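PDB 2DQ0: serine--tRNA ligase from Pyrococcus horikoshii, which charges tRNA(Ser) with serine at the expense of ATP and probably also places serine on tRNA(Sec), working as a homodimer. Local coordinates for residues Asn108-Ser113 against Ile343-Leu348. Sequence-based numbering, arbitrary orientation.
Sequences NITHPS and ICTGDL
The CA atoms of T110 and T345, 7.2 Å apart, are the nearest CA pair between the two segments, where the chain, extended over 108-111 and bent at P112 and S113, passes segment 343-348, whose C344-D347 part turns back through a hydrogen bond from D347 N to C344 O (3.1 Å). Everything that touches is methyl. T110 directs its CB at the turn, and its CG2 lies 4.0 Å from L348 CD2 and 4.2 Å from T345 CG2, so that one methyl serves two partners. The threonine side chains meet nearly at right angles. In L348, CG stands anti to the backbone N (chi1 -172°), which brings CD2 up against the T110 methyl.

Both threonines turn their polar branch to other partners. OG1 of T110 is hydrogen-bonded to the carboxylate of D17, whereas OG1 of T345 bonds to the backbone O of K20 and N of G117; helix 11-21 thus engages both segments, and R21 also packs on T110 and L348. Farther along, S113 N donates an almost straight bond to H111 ND1 (2.7 Å, 169°) close to the imidazole plane, which helps hold the ring's rotation, and W317 meets the ring edge-to-face.

The contact, burying 105 Å², joins the connection after helix 72-103 of the tRNA-binding N-terminal arm to a turn between strands 338-342 and 354-362 of the class II catalytic core, with the L348 side chain about 10 Å from the bound seryl-adenylate analogue. Methyl packing has little directional specificity, so the placement of the segments probably depends on the OG1 bonds to D17, K20 and G117.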
loop_
_atom_site.group_PDB
_atom_site.type_symbol
_atom_site.label_atom_id
_atom_site.label_comp_id
_atom_site.label_asym_id
_atom_site.label_seq_id
_atom_site.Cartn_x
_atom_site.Cartn_y
_atom_site.Cartn_z
ATOM N N ASN A 108 25.734 12.732 -1.596
ATOM C CA ASN A 108 26.255 13.301 -0.371
ATOM C C ASN A 108 27.738 12.979 -0.275
ATOM O O ASN A 108 28.189 11.940 -0.752
ATOM C CB ASN A 108 25.529 12.729 0.846
ATOM C CG ASN A 108 25.596 13.662 2.048
ATOM O OD1 ASN A 108 24.986 13.412 3.089
ATOM N ND2 ASN A 108 26.342 14.757 1.901
ATOM N N ILE A 109 28.493 13.895 0.324
ATOM C CA ILE A 109 29.911 13.707 0.506
ATOM C C ILE A 109 30.045 12.659 1.596
ATOM O O ILE A 109 29.375 12.742 2.629
ATOM C CB ILE A 109 30.590 15.006 0.962
ATOM C CG1 ILE A 109 30.335 16.110 -0.063
ATOM C CG2 ILE A 109 32.096 14.785 1.120
ATOM C CD1 ILE A 109 30.861 15.790 -1.434
ATOM N N THR A 110 30.903 11.669 1.357
ATOM C CA THR A 110 31.117 10.594 2.316
ATOM C C THR A 110 31.944 11.067 3.497
ATOM O O THR A 110 32.760 11.989 3.381
ATOM C CB THR A 110 31.873 9.393 1.690
ATOM O OG1 THR A 110 33.243 9.754 1.465
ATOM C CG2 THR A 110 31.231 8.974 0.365
ATOM N N HIS A 111 31.727 10.412 4.628
ATOM C CA HIS A 111 32.454 10.699 5.844
ATOM C C HIS A 111 33.845 10.064 5.748
ATOM O O HIS A 111 34.059 9.066 5.038
ATOM C CB HIS A 111 31.704 10.134 7.044
ATOM C CG HIS A 111 32.324 10.484 8.360
ATOM N ND1 HIS A 111 33.458 9.861 8.836
ATOM C CD2 HIS A 111 31.977 11.403 9.294
ATOM C CE1 HIS A 111 33.778 10.378 10.009
ATOM N NE2 HIS A 111 32.895 11.313 10.309
ATOM N N PRO A 112 34.825 10.654 6.449
ATOM C CA PRO A 112 36.186 10.116 6.416
ATOM C C PRO A 112 36.272 8.661 6.869
ATOM O O PRO A 112 37.152 7.928 6.424
ATOM C CB PRO A 112 36.930 11.060 7.341
ATOM C CG PRO A 112 36.253 12.364 7.052
ATOM C CD PRO A 112 34.807 11.969 7.110
ATOM N N SER A 113 35.347 8.241 7.729
ATOM C CA SER A 113 35.360 6.881 8.243
ATOM C C SER A 113 34.873 5.802 7.285
ATOM O O SER A 113 35.061 4.608 7.553
ATOM C CB SER A 113 34.562 6.791 9.559
ATOM O OG SER A 113 33.201 7.136 9.388
ATOM N N ILE A 343 29.659 0.084 5.092
ATOM C CA ILE A 343 29.568 0.076 3.659
ATOM C C ILE A 343 30.547 1.029 3.037
ATOM O O ILE A 343 30.696 2.158 3.500
ATOM C CB ILE A 343 28.133 0.377 3.256
ATOM C CG1 ILE A 343 27.275 -0.801 3.733
ATOM C CG2 ILE A 343 28.026 0.641 1.736
ATOM C CD1 ILE A 343 25.817 -0.569 3.573
ATOM N N CYS A 344 31.212 0.553 1.988
ATOM C CA CYS A 344 32.224 1.323 1.285
ATOM C C CYS A 344 31.666 2.367 0.323
ATOM O O CYS A 344 30.469 2.378 0.011
ATOM C CB CYS A 344 33.220 0.382 0.568
ATOM S SG CYS A 344 32.648 -0.563 -0.892
ATOM N N THR A 345 32.559 3.247 -0.124
ATOM C CA THR A 345 32.209 4.341 -1.012
ATOM C C THR A 345 31.435 3.935 -2.254
ATOM O O THR A 345 30.458 4.607 -2.622
ATOM C CB THR A 345 33.473 5.130 -1.446
ATOM O OG1 THR A 345 34.474 4.214 -1.902
ATOM C CG2 THR A 345 34.027 5.962 -0.281
ATOM N N GLY A 346 31.863 2.840 -2.886
ATOM C CA GLY A 346 31.212 2.367 -4.099
ATOM C C GLY A 346 29.864 1.678 -3.927
ATOM O O GLY A 346 29.078 1.595 -4.868
ATOM N N ASP A 347 29.575 1.190 -2.729
ATOM C CA ASP A 347 28.312 0.506 -2.502
ATOM C C ASP A 347 27.452 1.343 -1.576
ATOM O O ASP A 347 26.449 0.864 -1.052
ATOM C CB ASP A 347 28.599 -0.860 -1.863
ATOM C CG ASP A 347 27.393 -1.775 -1.853
ATOM O OD1 ASP A 347 26.681 -1.834 -2.883
ATOM O OD2 ASP A 347 27.176 -2.450 -0.819
ATOM N N LEU A 348 27.829 2.607 -1.397
ATOM C CA LEU A 348 27.116 3.464 -0.468
ATOM C C LEU A 348 25.783 4.097 -0.857
ATOM O O LEU A 348 24.865 4.160 -0.024
ATOM C CB LEU A 348 28.055 4.548 0.064
ATOM C CG LEU A 348 27.465 5.408 1.200
ATOM C CD1 LEU A 348 26.875 4.501 2.285
ATOM C CD2 LEU A 348 28.546 6.349 1.778
#